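Local coordinates for phosphatidylinositol-specific phospholipase C (Listeria monocytogenes, PDB 2PLC), which belongs to the phospholipase C X-domain family, whose members are built on a TIM-barrel type of alpha-beta fold, at residues Leu212-Ser218 and Gly253-Asp258; Ala18-Pro22 and Ile268-Asn272; Arg59-Ala65 and Thr100-Lys106; Asn187-Val191 and Tyr229-Leu233; Leu153-Glu157 and Phe171-Phe175. All blocks are in the same frame, centred on the assembly; numbering follows the deposited sequence.

Overall arrangement
Contacts 1, 3 and 5 pair neighbouring parallel strands of a TIM-barrel type fold, and contact 2 seals the C-terminal end of the chain against strand 20-24. These four are buried, contact 3 deepest at about 5 Å between its centre and that of the chain; contact 4, about 19 Å out, is partly buried. Contacts 3 and 5 share a sheet and the R104-E157 salt bridge, whereas contacts 1 and 2 are joined through strands 253-257 and 20-24. Y60 of contact 3 packs on L214, I254 and I256 of contact 1. Apolar side chains line the strand pairs, with ion pairs added in contact 3 and between it and contact 5; asparagine amides secure contact 2, and contact 4 relies on small apolar touches plus one tyrosine hydroxyl.

Contact 1. Residues Leu212-Ser218 and Gly253-Asp258; sequences LFLNHIS and GILIMD
I256 lays its CD1 methyl over one face of the H216 imidazole, a CH-pi contact with the carbon 3.8 Å from the ring centroid and offset toward the NE2-CE1 rim. The two residues are bridge partners in neighbouring parallel strands, 212-216 and 253-257, which with helix 226-246 make a beta-alpha-beta crossover of the TIM-barrel type. I256 reaches the ring because CG1 stands beside its backbone N (chi1 -45°), so that CD1 is carried across to the other strand. The same methyl touches L214 CD1 at 3.7 Å, and L214 CD1 also lies against I254 CD1. L214, I254 and I256 pack on Y60 of strand 60-65, while H216 ND1 is bonded to Q183 O. On the other face L255 CD2 lies 3.7 Å from N215 ND2, which bonds to I198 O of helix 191-207. Just past the end of strand 212-216, I217 CG1 lies 3.6 Å from M257 CG. Four backbone bonds knit the strands, with I254 N bonding to F213 O, N215 N to I254 O and I217 N to I256 O. In the fourth, I256 N comes to N215 O at 2.9 Å from above the carbonyl plane, 36° out of it.

Contact 2. Residues Ala18-Pro22 and Ile268-Asn272; sequences ALSIP and IIKNN
The side-chain amide of N272 grips both backbone polar groups of S20. Its OD1 takes the N-H of S20 N at 2.8 Å, while its ND2 gives a hydrogen to S20 O at 3.2 Å; both bonds lie in the plane of the accepting carbonyl, on a lone pair. The amide is put there by a first torsion that sets CG beside the N272 backbone N (chi1 -54°). ND2 also reaches back to I269 O at 2.8 Å, the carbonyl that accepts N272 N in the type I turn from I269 to N272, and this fixes the amide's rotation. N271 is built differently, with CG opposite its own nitrogen (chi1 -178°), and its OD1 receives the hydroxyl of S20 OG at 2.6 Å. S20 OG also bonds to L252 N, and N271 ND2 is held by T245 OG1 and V249 O. Farther along, P22 CG rests 3.8 Å from I269 CG1 and 4.0 Å from I268 CG2, P22 and I268 passing head to tail. Since L19 and I21 bond by their backbones to strand 253-257, the N272 amide stands in for a strand neighbour on the other edge, satisfying the backbone N and O of S20 inside a buried contact, with the P22 packing beside it.

Contact 3. Residues Arg59-Ala65 and Thr100-Lys106; sequences RYIDIRA and TIIMRLK
D62 and R104 lie alongside each other across the strand pair, carboxylate and guanidinium planes only 6° apart. With CG anti to the backbone N (chi1 177°), D62 brings OD1 to 3.3 Å from R104 CD; OD2 is 3.8 Å from R104 NH1, a long salt bridge in which the oxygen lies well out of the guanidinium plane and no N-H points at it. R104 runs out straight and crosses Y60 as well, its CB 3.5 Å from Y60 OH. A water ties the group together: it bonds to Y60 OH and accepts from R104 NH1 at 2.9 Å, with a weak bond to D62 OD2. R64 grips the carboxylate side-on from the same strand, NE on OD1 at 2.7 Å and NH2 on OD2 at 2.9 Å, both on the syn sides but somewhat out of the carboxylate plane. The next shell fixes this network: E157 forms a salt bridge to R104 NH2, F175 a cation-pi contact with R104, and D26 N bonds D62 OD2. On the other face I61 CG1 meets M103 CG at 3.8 Å, and I61 and I63 pack against helix 82-95. Between the two faces run six backbone bonds, from I102 N-R59 O to A65 N-K106 O, and the strands diverge by just 17°. Parallel strands 60-65 and 101-107, with helix 82-95 between them in the chain, form the kind of beta-alpha-beta unit from which a TIM barrel is assembled.

Contact 4. Residues Asn187-Val191 and Tyr229-Leu233; sequences NGPSV and YAAAL
V191 and L233 meet at the apolar centre, V191 CG1 lying 4.0 Å from L233 CD2. The valine methyl is aimed there because CG1 stands opposite the backbone N (chi1 173°). The same methyl touches A232 CB at 4.3 Å, while its twin, CG2, comes within 4.4 Å of Y229 CD1. L233 also packs on K194 and F195 of helix 191-207, so this small cluster continues onto that helix. Moving outward, the Y229 ring brings its hydroxyl end to the loop. P189 CD lies 3.6 Å from Y229 OH, and the ring meets F224 edge-to-face, which probably helps to set its tilt. At the polar edge Y229 OH donates to P189 O at 2.6 Å, lying in the carbonyl plane with a C=O...donor angle of 146°; P189 O in turn lies at the edge of the ring, in its plane. This short bond helps to hold the loop, which G188 also ties to T220 through the backbone, and the proline peptide is fixed just ahead of S190. S190 occupies the N-cap position of helix 191-207, its side chain capping a backbone N of the first turn and bonding to T193 OG1. A capped helix start docked on a neighbouring helix, here 226-246, after the loop that follows strand 180-183, fits the outer helical layer of an alpha-beta barrel.

Contact 5. Residues Leu153-Glu157 and Phe171-Phe175; sequences LLLSE and FGMQF
F175 and E157 both set CG opposite their own backbone N (chi1 -179° and -180°), and with the rest of the E157 chain stretched out the two side chains run alongside each other. E157 OE1 then lies over one face of the phenyl ring, nearest F175 CD2 (3.5 Å) on its CD2-CE2 side, with the carboxylate and ring planes 15° apart. An anion over a ring face would be poorly matched alone; R104, which forms a salt bridge with E157 OE1 and a cation-pi contact with F175, probably balances it. L155 CB meets the same ring at its edge, 4.1 Å from F175 CD1. Farther back, L155 CD2 packs 3.7 Å from M173 CG. The strands pair in parallel through M173 N to L154 O (2.9 Å), S156 N to M173 O and F175 N to S156 O (2.8 Å), the last approaching from above the carbonyl plane. A bound water reinforces the pairing: it accepts from S156 OG at 2.7 Å and donates to F171 O and M173 O. Strand 152-157 is thereby held between two partners, 169-174 on this side and 101-107 on the other. L154, S156 and F171 rest against strand 164-166, while L155 and F175 touch Q180 and I182 of strand 180-183.

Contact 1. Residues Leu212-Ser218 and Gly253-Asp258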
# COMPACT_ATOMS: atom_id res chain seq x y z
N LEU A 212 2.70 5.34 11.33
CA LEU A 212 1.95 4.76 10.22
C LEU A 212 1.64 3.31 10.54
O LEU A 212 2.54 2.55 10.89
CB LEU A 212 2.75 4.82 8.92
CG LEU A 212 2.59 6.06 8.04
CD1 LEU A 212 3.48 5.92 6.82
CD2 LEU A 212 1.14 6.23 7.62
N PHE A 213 0.36 2.95 10.47
CA PHE A 213 -0.07 1.59 10.75
C PHE A 213 -0.44 0.86 9.46
O PHE A 213 -1.34 1.30 8.73
CB PHE A 213 -1.27 1.58 11.70
CG PHE A 213 -0.91 1.84 13.14
CD1 PHE A 213 -0.57 3.11 13.57
CD2 PHE A 213 -0.93 0.80 14.07
CE1 PHE A 213 -0.25 3.36 14.90
CE2 PHE A 213 -0.62 1.03 15.40
CZ PHE A 213 -0.28 2.31 15.82
N LEU A 214 0.29 -0.21 9.16
CA LEU A 214 0.02 -1.03 7.98
C LEU A 214 -0.71 -2.27 8.50
O LEU A 214 -0.10 -3.19 9.03
CB LEU A 214 1.34 -1.43 7.28
CG LEU A 214 2.16 -0.39 6.50
CD1 LEU A 214 1.38 0.11 5.32
CD2 LEU A 214 2.59 0.77 7.37
N ASN A 215 -2.03 -2.25 8.38
CA ASN A 215 -2.88 -3.33 8.88
C ASN A 215 -3.31 -4.30 7.77
O ASN A 215 -4.26 -4.03 7.03
CB ASN A 215 -4.11 -2.68 9.53
CG ASN A 215 -4.81 -3.58 10.52
OD1 ASN A 215 -4.48 -4.76 10.67
ND2 ASN A 215 -5.80 -3.02 11.21
N HIS A 216 -2.63 -5.44 7.66
CA HIS A 216 -2.96 -6.44 6.65
C HIS A 216 -4.18 -7.30 6.96
O HIS A 216 -4.22 -8.03 7.95
CB HIS A 216 -1.77 -7.37 6.40
CG HIS A 216 -0.65 -6.73 5.66
ND1 HIS A 216 0.36 -6.03 6.29
CD2 HIS A 216 -0.40 -6.64 4.33
CE1 HIS A 216 1.19 -5.55 5.38
NE2 HIS A 216 0.75 -5.90 4.18
N ILE A 217 -5.19 -7.20 6.10
CA ILE A 217 -6.40 -8.00 6.22
C ILE A 217 -6.11 -9.35 5.53
O ILE A 217 -6.69 -10.38 5.86
CB ILE A 217 -7.59 -7.32 5.49
CG1 ILE A 217 -7.72 -5.85 5.90
CG2 ILE A 217 -8.88 -8.08 5.75
CD1 ILE A 217 -8.08 -5.63 7.32
N SER A 218 -5.17 -9.33 4.58
CA SER A 218 -4.76 -10.50 3.80
C SER A 218 -4.05 -11.63 4.55
O SER A 218 -3.39 -11.41 5.56
CB SER A 218 -3.89 -10.04 2.63
OG SER A 218 -2.84 -9.20 3.08
N GLY A 253 -5.64 4.10 10.12
CA GLY A 253 -4.44 3.68 9.43
C GLY A 253 -4.72 3.08 8.07
O GLY A 253 -5.80 3.26 7.51
N ILE A 254 -3.75 2.33 7.56
CA ILE A 254 -3.86 1.69 6.25
C ILE A 254 -4.38 0.26 6.34
O ILE A 254 -3.73 -0.61 6.92
CB ILE A 254 -2.50 1.70 5.53
CG1 ILE A 254 -1.93 3.12 5.53
CG2 ILE A 254 -2.66 1.20 4.10
CD1 ILE A 254 -0.49 3.21 5.13
N LEU A 255 -5.56 0.04 5.77
CA LEU A 255 -6.21 -1.27 5.76
C LEU A 255 -5.89 -1.91 4.41
O LEU A 255 -6.45 -1.53 3.37
CB LEU A 255 -7.72 -1.12 5.99
CG LEU A 255 -8.07 -0.44 7.33
CD1 LEU A 255 -9.57 -0.28 7.49
CD2 LEU A 255 -7.51 -1.26 8.49
N ILE A 256 -4.98 -2.88 4.44
CA ILE A 256 -4.48 -3.57 3.26
C ILE A 256 -5.22 -4.88 2.97
O ILE A 256 -5.10 -5.85 3.72
CB ILE A 256 -2.96 -3.81 3.43
CG1 ILE A 256 -2.30 -2.52 3.96
CG2 ILE A 256 -2.32 -4.18 2.12
CD1 ILE A 256 -0.88 -2.67 4.37
N MET A 257 -5.90 -4.92 1.83
CA MET A 257 -6.73 -6.07 1.46
C MET A 257 -6.46 -6.81 0.15
O MET A 257 -5.79 -6.31 -0.76
CB MET A 257 -8.20 -5.61 1.41
CG MET A 257 -8.66 -4.80 2.60
SD MET A 257 -10.17 -3.90 2.27
CE MET A 257 -9.50 -2.42 1.48
N ASP A 258 -7.03 -8.01 0.09
CA ASP A 258 -7.01 -8.88 -1.08
C ASP A 258 -8.47 -8.78 -1.54
O ASP A 258 -9.37 -8.69 -0.69
CB ASP A 258 -6.76 -10.34 -0.72
CG ASP A 258 -5.31 -10.64 -0.46
OD1 ASP A 258 -4.43 -9.91 -0.97
OD2 ASP A 258 -5.05 -11.65 0.23

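Contact 2. Residues Ala18-Pro22 and Ile268-Asn272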
# COMPACT_ATOMS: atom_id res chain seq x y z
N ALA A 18 -3.09 10.41 10.47
CA ALA A 18 -4.42 10.68 11.00
C ALA A 18 -5.53 10.21 10.05
O ALA A 18 -6.71 10.51 10.27
CB ALA A 18 -4.58 12.16 11.27
N LEU A 19 -5.17 9.44 9.03
CA LEU A 19 -6.14 8.97 8.05
C LEU A 19 -6.44 7.47 8.05
O LEU A 19 -5.69 6.67 8.60
CB LEU A 19 -5.68 9.33 6.63
CG LEU A 19 -5.45 10.79 6.25
CD1 LEU A 19 -4.84 10.86 4.86
CD2 LEU A 19 -6.75 11.55 6.30
N SER A 20 -7.56 7.13 7.43
CA SER A 20 -8.00 5.75 7.24
C SER A 20 -7.81 5.56 5.73
O SER A 20 -8.51 6.17 4.92
CB SER A 20 -9.47 5.58 7.62
OG SER A 20 -9.65 5.84 9.00
N ILE A 21 -6.82 4.76 5.36
CA ILE A 21 -6.51 4.56 3.94
C ILE A 21 -6.70 3.13 3.44
O ILE A 21 -6.24 2.19 4.08
CB ILE A 21 -5.04 4.97 3.68
CG1 ILE A 21 -4.81 6.40 4.19
CG2 ILE A 21 -4.70 4.85 2.21
CD1 ILE A 21 -3.35 6.80 4.26
N PRO A 22 -7.40 2.97 2.31
CA PRO A 22 -7.65 1.65 1.70
C PRO A 22 -6.42 1.29 0.88
O PRO A 22 -5.88 2.13 0.15
CB PRO A 22 -8.83 1.91 0.75
CG PRO A 22 -9.33 3.30 1.10
CD PRO A 22 -8.10 4.02 1.55
N ILE A 268 -14.43 2.72 3.91
CA ILE A 268 -13.19 2.97 4.64
C ILE A 268 -12.83 4.45 4.44
O ILE A 268 -12.39 5.12 5.37
CB ILE A 268 -12.04 2.06 4.15
CG1 ILE A 268 -12.35 0.61 4.50
CG2 ILE A 268 -10.72 2.48 4.79
CD1 ILE A 268 -11.30 -0.37 4.03
N ILE A 269 -13.07 4.95 3.23
CA ILE A 269 -12.81 6.35 2.91
C ILE A 269 -13.73 7.26 3.74
O ILE A 269 -13.28 8.28 4.28
CB ILE A 269 -13.05 6.64 1.40
CG1 ILE A 269 -11.99 5.94 0.55
CG2 ILE A 269 -13.04 8.15 1.13
CD1 ILE A 269 -12.28 6.00 -0.95
N LYS A 270 -15.00 6.87 3.85
CA LYS A 270 -15.99 7.63 4.60
C LYS A 270 -15.64 7.79 6.08
O LYS A 270 -16.19 8.66 6.76
CB LYS A 270 -17.38 7.02 4.46
CG LYS A 270 -18.03 7.27 3.11
CD LYS A 270 -19.50 6.86 3.15
CE LYS A 270 -20.22 7.19 1.85
NZ LYS A 270 -21.70 7.00 1.95
N ASN A 271 -14.73 6.95 6.59
CA ASN A 271 -14.32 7.05 7.98
C ASN A 271 -13.60 8.36 8.28
O ASN A 271 -13.61 8.82 9.41
CB ASN A 271 -13.43 5.87 8.39
CG ASN A 271 -13.04 5.91 9.85
OD1 ASN A 271 -11.91 6.22 10.19
ND2 ASN A 271 -14.00 5.62 10.74
N ASN A 272 -12.97 8.96 7.27
CA ASN A 272 -12.26 10.22 7.44
C ASN A 272 -13.26 11.37 7.52
O ASN A 272 -14.33 11.30 6.91
CB ASN A 272 -11.30 10.47 6.28
CG ASN A 272 -10.35 9.32 6.05
OD1 ASN A 272 -9.41 9.13 6.82
ND2 ASN A 272 -10.58 8.56 4.99
O HOH W 1 -9.53 10.05 9.70

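Contact 3. Residues Arg59-Ala65 and Thr100-Lys106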
# COMPACT_ATOMS: atom_id res chain seq x y z
N ARG A 59 -5.20 3.89 -2.22
CA ARG A 59 -4.12 4.86 -2.16
C ARG A 59 -2.82 4.27 -1.63
O ARG A 59 -1.84 4.98 -1.43
CB ARG A 59 -4.51 6.08 -1.32
CG ARG A 59 -5.57 6.96 -1.97
CD ARG A 59 -5.09 7.58 -3.28
NE ARG A 59 -6.17 8.33 -3.91
CZ ARG A 59 -7.03 7.83 -4.78
NH1 ARG A 59 -6.95 6.55 -5.14
NH2 ARG A 59 -8.01 8.59 -5.27
N TYR A 60 -2.85 2.97 -1.37
CA TYR A 60 -1.67 2.27 -0.91
C TYR A 60 -1.50 1.08 -1.83
O TYR A 60 -2.45 0.32 -2.03
CB TYR A 60 -1.83 1.78 0.53
CG TYR A 60 -0.77 0.79 0.95
CD1 TYR A 60 0.45 1.21 1.46
CD2 TYR A 60 -0.98 -0.58 0.78
CE1 TYR A 60 1.44 0.30 1.79
CE2 TYR A 60 0.01 -1.50 1.11
CZ TYR A 60 1.22 -1.05 1.62
OH TYR A 60 2.20 -1.95 1.94
N ILE A 61 -0.33 0.95 -2.43
CA ILE A 61 -0.07 -0.18 -3.31
C ILE A 61 1.16 -0.95 -2.87
O ILE A 61 2.05 -0.40 -2.22
CB ILE A 61 0.03 0.23 -4.80
CG1 ILE A 61 1.14 1.26 -5.00
CG2 ILE A 61 -1.30 0.80 -5.26
CD1 ILE A 61 1.28 1.72 -6.45
N ASP A 62 1.17 -2.24 -3.18
CA ASP A 62 2.24 -3.14 -2.79
C ASP A 62 2.83 -3.74 -4.07
O ASP A 62 2.24 -4.64 -4.68
CB ASP A 62 1.60 -4.20 -1.89
CG ASP A 62 2.56 -5.27 -1.45
OD1 ASP A 62 3.77 -5.18 -1.74
OD2 ASP A 62 2.07 -6.22 -0.80
N ILE A 63 3.99 -3.23 -4.47
CA ILE A 63 4.66 -3.66 -5.70
C ILE A 63 5.90 -4.50 -5.43
O ILE A 63 6.81 -4.08 -4.72
CB ILE A 63 5.05 -2.43 -6.55
CG1 ILE A 63 3.83 -1.51 -6.74
CG2 ILE A 63 5.61 -2.86 -7.90
CD1 ILE A 63 2.69 -2.13 -7.50
N ARG A 64 5.94 -5.70 -6.02
CA ARG A 64 7.07 -6.61 -5.84
C ARG A 64 7.79 -6.73 -7.18
O ARG A 64 7.18 -7.07 -8.20
CB ARG A 64 6.57 -7.99 -5.42
CG ARG A 64 5.36 -8.00 -4.48
CD ARG A 64 5.73 -7.63 -3.07
NE ARG A 64 4.59 -7.76 -2.16
CZ ARG A 64 4.30 -8.86 -1.47
NH1 ARG A 64 5.06 -9.94 -1.58
NH2 ARG A 64 3.27 -8.87 -0.63
N ALA A 65 9.11 -6.51 -7.18
CA ALA A 65 9.90 -6.58 -8.40
C ALA A 65 11.26 -7.25 -8.23
O ALA A 65 11.71 -7.47 -7.11
CB ALA A 65 10.10 -5.17 -8.97
N THR A 100 -2.43 11.42 -3.17
CA THR A 100 -1.11 10.94 -2.79
C THR A 100 -1.15 9.42 -2.73
O THR A 100 -2.16 8.83 -2.33
CB THR A 100 -0.61 11.52 -1.44
OG1 THR A 100 0.57 10.81 -1.01
CG2 THR A 100 -1.67 11.40 -0.37
N ILE A 101 -0.06 8.79 -3.14
CA ILE A 101 0.00 7.34 -3.15
C ILE A 101 1.17 6.84 -2.32
O ILE A 101 2.27 7.39 -2.39
CB ILE A 101 0.07 6.80 -4.60
CG1 ILE A 101 -1.23 7.14 -5.32
CG2 ILE A 101 0.32 5.29 -4.61
CD1 ILE A 101 -1.25 6.77 -6.77
N ILE A 102 0.89 5.87 -1.47
CA ILE A 102 1.90 5.26 -0.63
C ILE A 102 2.24 3.97 -1.34
O ILE A 102 1.35 3.17 -1.64
CB ILE A 102 1.36 4.99 0.78
CG1 ILE A 102 0.81 6.28 1.37
CG2 ILE A 102 2.47 4.41 1.66
CD1 ILE A 102 0.05 6.09 2.65
N MET A 103 3.52 3.76 -1.63
CA MET A 103 3.94 2.59 -2.36
C MET A 103 5.06 1.78 -1.73
O MET A 103 6.16 2.28 -1.51
CB MET A 103 4.35 3.01 -3.78
CG MET A 103 4.90 1.88 -4.63
SD MET A 103 5.38 2.46 -6.25
CE MET A 103 7.14 2.26 -6.17
N ARG A 104 4.76 0.52 -1.47
CA ARG A 104 5.73 -0.40 -0.92
C ARG A 104 6.42 -1.04 -2.12
O ARG A 104 5.75 -1.59 -2.99
CB ARG A 104 5.03 -1.48 -0.10
CG ARG A 104 5.94 -2.57 0.39
CD ARG A 104 5.14 -3.73 0.94
NE ARG A 104 6.00 -4.80 1.45
CZ ARG A 104 5.55 -5.87 2.09
NH1 ARG A 104 4.25 -6.03 2.29
NH2 ARG A 104 6.40 -6.76 2.58
N LEU A 105 7.73 -0.88 -2.21
CA LEU A 105 8.49 -1.46 -3.30
C LEU A 105 9.40 -2.50 -2.68
O LEU A 105 10.34 -2.17 -1.96
CB LEU A 105 9.30 -0.39 -4.03
CG LEU A 105 10.23 -0.88 -5.15
CD1 LEU A 105 9.45 -1.67 -6.18
CD2 LEU A 105 10.93 0.30 -5.79
N LYS A 106 9.11 -3.76 -2.96
CA LYS A 106 9.86 -4.87 -2.41
C LYS A 106 10.76 -5.60 -3.40
O LYS A 106 10.39 -5.82 -4.56
CB LYS A 106 8.90 -5.86 -1.77
CG LYS A 106 9.56 -6.96 -0.99
CD LYS A 106 8.55 -7.98 -0.50
CE LYS A 106 9.21 -8.96 0.46
NZ LYS A 106 10.43 -9.57 -0.14
O HOH W 2 1.65 -4.79 1.80

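Contact 4. Residues Asn187-Val191 and Tyr229-Leu233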
# COMPACT_ATOMS: atom_id res chain seq x y z
N ASN A 187 0.78 -16.07 7.72
CA ASN A 187 0.97 -17.52 7.79
C ASN A 187 -0.13 -18.37 8.43
O ASN A 187 -0.05 -18.75 9.60
CB ASN A 187 2.33 -17.84 8.43
CG ASN A 187 2.88 -19.19 8.00
OD1 ASN A 187 2.46 -19.76 6.99
ND2 ASN A 187 3.84 -19.70 8.76
N GLY A 188 -1.14 -18.68 7.62
CA GLY A 188 -2.27 -19.50 8.04
C GLY A 188 -2.96 -19.27 9.37
O GLY A 188 -3.15 -20.22 10.12
N PRO A 189 -3.35 -18.03 9.71
CA PRO A 189 -4.02 -17.82 10.99
C PRO A 189 -5.50 -18.20 10.85
O PRO A 189 -6.01 -18.27 9.74
CB PRO A 189 -3.87 -16.32 11.20
CG PRO A 189 -3.99 -15.80 9.81
CD PRO A 189 -3.12 -16.74 9.02
N SER A 190 -6.17 -18.49 11.96
CA SER A 190 -7.59 -18.80 11.90
C SER A 190 -8.29 -17.47 11.65
O SER A 190 -7.76 -16.41 11.98
CB SER A 190 -8.07 -19.41 13.21
OG SER A 190 -7.90 -18.50 14.27
N VAL A 191 -9.47 -17.52 11.04
CA VAL A 191 -10.22 -16.30 10.76
C VAL A 191 -10.48 -15.50 12.04
O VAL A 191 -10.31 -14.28 12.04
CB VAL A 191 -11.54 -16.64 10.04
CG1 VAL A 191 -12.42 -15.40 9.90
CG2 VAL A 191 -11.24 -17.22 8.67
N TYR A 229 -10.08 -16.23 2.40
CA TYR A 229 -9.87 -15.36 3.56
C TYR A 229 -10.57 -14.02 3.40
O TYR A 229 -11.22 -13.54 4.33
CB TYR A 229 -8.38 -15.09 3.77
CG TYR A 229 -7.67 -16.07 4.67
CD1 TYR A 229 -7.85 -16.02 6.06
CD2 TYR A 229 -6.78 -17.02 4.16
CE1 TYR A 229 -7.17 -16.88 6.91
CE2 TYR A 229 -6.10 -17.90 5.00
CZ TYR A 229 -6.29 -17.82 6.38
OH TYR A 229 -5.62 -18.68 7.22
N ALA A 230 -10.43 -13.42 2.22
CA ALA A 230 -11.02 -12.13 1.90
C ALA A 230 -12.54 -12.17 1.96
O ALA A 230 -13.17 -11.23 2.44
CB ALA A 230 -10.56 -11.65 0.53
N ALA A 231 -13.12 -13.27 1.48
CA ALA A 231 -14.56 -13.44 1.48
C ALA A 231 -15.10 -13.49 2.92
O ALA A 231 -16.22 -13.06 3.19
CB ALA A 231 -14.94 -14.70 0.74
N ALA A 232 -14.29 -14.00 3.84
CA ALA A 232 -14.69 -14.09 5.24
C ALA A 232 -14.43 -12.79 6.00
O ALA A 232 -15.30 -12.30 6.71
CB ALA A 232 -13.97 -15.24 5.92
N LEU A 233 -13.25 -12.22 5.76
CA LEU A 233 -12.78 -11.02 6.46
C LEU A 233 -13.17 -9.61 6.04
O LEU A 233 -13.46 -8.77 6.90
CB LEU A 233 -11.27 -11.09 6.61
CG LEU A 233 -10.78 -12.19 7.54
CD1 LEU A 233 -9.31 -12.50 7.30
CD2 LEU A 233 -11.02 -11.77 8.97

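Contact 5. Residues Leu153-Glu157 and Phe171-Phe175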
# COMPACT_ATOMS: atom_id res chain seq x y z
N LEU A 153 4.72 8.42 -1.84
CA LEU A 153 5.48 8.23 -0.62
C LEU A 153 6.03 6.80 -0.74
O LEU A 153 5.29 5.84 -0.58
CB LEU A 153 4.58 8.36 0.62
CG LEU A 153 5.30 8.04 1.94
CD1 LEU A 153 6.59 8.86 2.05
CD2 LEU A 153 4.39 8.32 3.12
N LEU A 154 7.31 6.68 -1.04
CA LEU A 154 7.94 5.37 -1.21
C LEU A 154 8.35 4.68 0.08
O LEU A 154 8.94 5.29 0.97
CB LEU A 154 9.17 5.51 -2.13
CG LEU A 154 9.94 4.24 -2.50
CD1 LEU A 154 9.09 3.35 -3.38
CD2 LEU A 154 11.23 4.61 -3.23
N LEU A 155 8.04 3.39 0.18
CA LEU A 155 8.42 2.59 1.34
C LEU A 155 9.28 1.47 0.78
O LEU A 155 8.77 0.48 0.26
CB LEU A 155 7.19 2.01 2.05
CG LEU A 155 6.21 3.01 2.67
CD1 LEU A 155 5.06 2.27 3.33
CD2 LEU A 155 6.94 3.86 3.69
N SER A 156 10.60 1.67 0.82
CA SER A 156 11.55 0.69 0.29
C SER A 156 11.83 -0.50 1.18
O SER A 156 12.10 -0.36 2.37
CB SER A 156 12.88 1.37 -0.05
OG SER A 156 12.72 2.29 -1.11
N GLU A 157 11.83 -1.68 0.56
CA GLU A 157 12.11 -2.92 1.26
C GLU A 157 13.07 -3.75 0.43
O GLU A 157 12.73 -4.24 -0.65
CB GLU A 157 10.82 -3.71 1.50
CG GLU A 157 11.04 -5.03 2.23
CD GLU A 157 9.74 -5.74 2.56
OE1 GLU A 157 8.68 -5.33 2.06
OE2 GLU A 157 9.79 -6.73 3.33
N PHE A 171 14.61 9.41 -1.12
CA PHE A 171 13.29 9.14 -1.67
C PHE A 171 12.39 8.35 -0.73
O PHE A 171 12.50 7.13 -0.62
CB PHE A 171 13.42 8.43 -3.02
CG PHE A 171 13.91 9.32 -4.12
CD1 PHE A 171 15.18 9.88 -4.07
CD2 PHE A 171 13.08 9.63 -5.20
CE1 PHE A 171 15.62 10.74 -5.07
CE2 PHE A 171 13.51 10.48 -6.21
CZ PHE A 171 14.78 11.04 -6.15
N GLY A 172 11.49 9.07 -0.07
CA GLY A 172 10.58 8.43 0.87
C GLY A 172 11.30 7.92 2.11
O GLY A 172 12.18 8.59 2.65
N MET A 173 10.93 6.71 2.53
CA MET A 173 11.52 6.09 3.71
C MET A 173 11.60 4.57 3.60
O MET A 173 11.14 3.97 2.63
CB MET A 173 10.72 6.49 4.97
CG MET A 173 9.21 6.51 4.77
SD MET A 173 8.26 7.23 6.13
CE MET A 173 8.53 8.98 5.87
N GLN A 174 12.20 3.96 4.61
CA GLN A 174 12.38 2.51 4.67
C GLN A 174 11.13 1.80 5.20
O GLN A 174 10.51 2.24 6.17
CB GLN A 174 13.57 2.19 5.57
CG GLN A 174 13.86 0.72 5.71
CD GLN A 174 14.43 0.37 7.08
OE1 GLN A 174 14.92 1.25 7.80
NE2 GLN A 174 14.35 -0.90 7.44
N PHE A 175 10.77 0.69 4.55
CA PHE A 175 9.63 -0.10 4.97
C PHE A 175 10.07 -0.78 6.26
O PHE A 175 11.13 -1.40 6.31
CB PHE A 175 9.30 -1.16 3.92
CG PHE A 175 8.12 -2.03 4.27
CD1 PHE A 175 6.82 -1.60 4.02
CD2 PHE A 175 8.30 -3.29 4.83
CE1 PHE A 175 5.73 -2.40 4.33
CE2 PHE A 175 7.21 -4.10 5.15
CZ PHE A 175 5.92 -3.65 4.89
O HOH W 3 12.88 4.57 0.37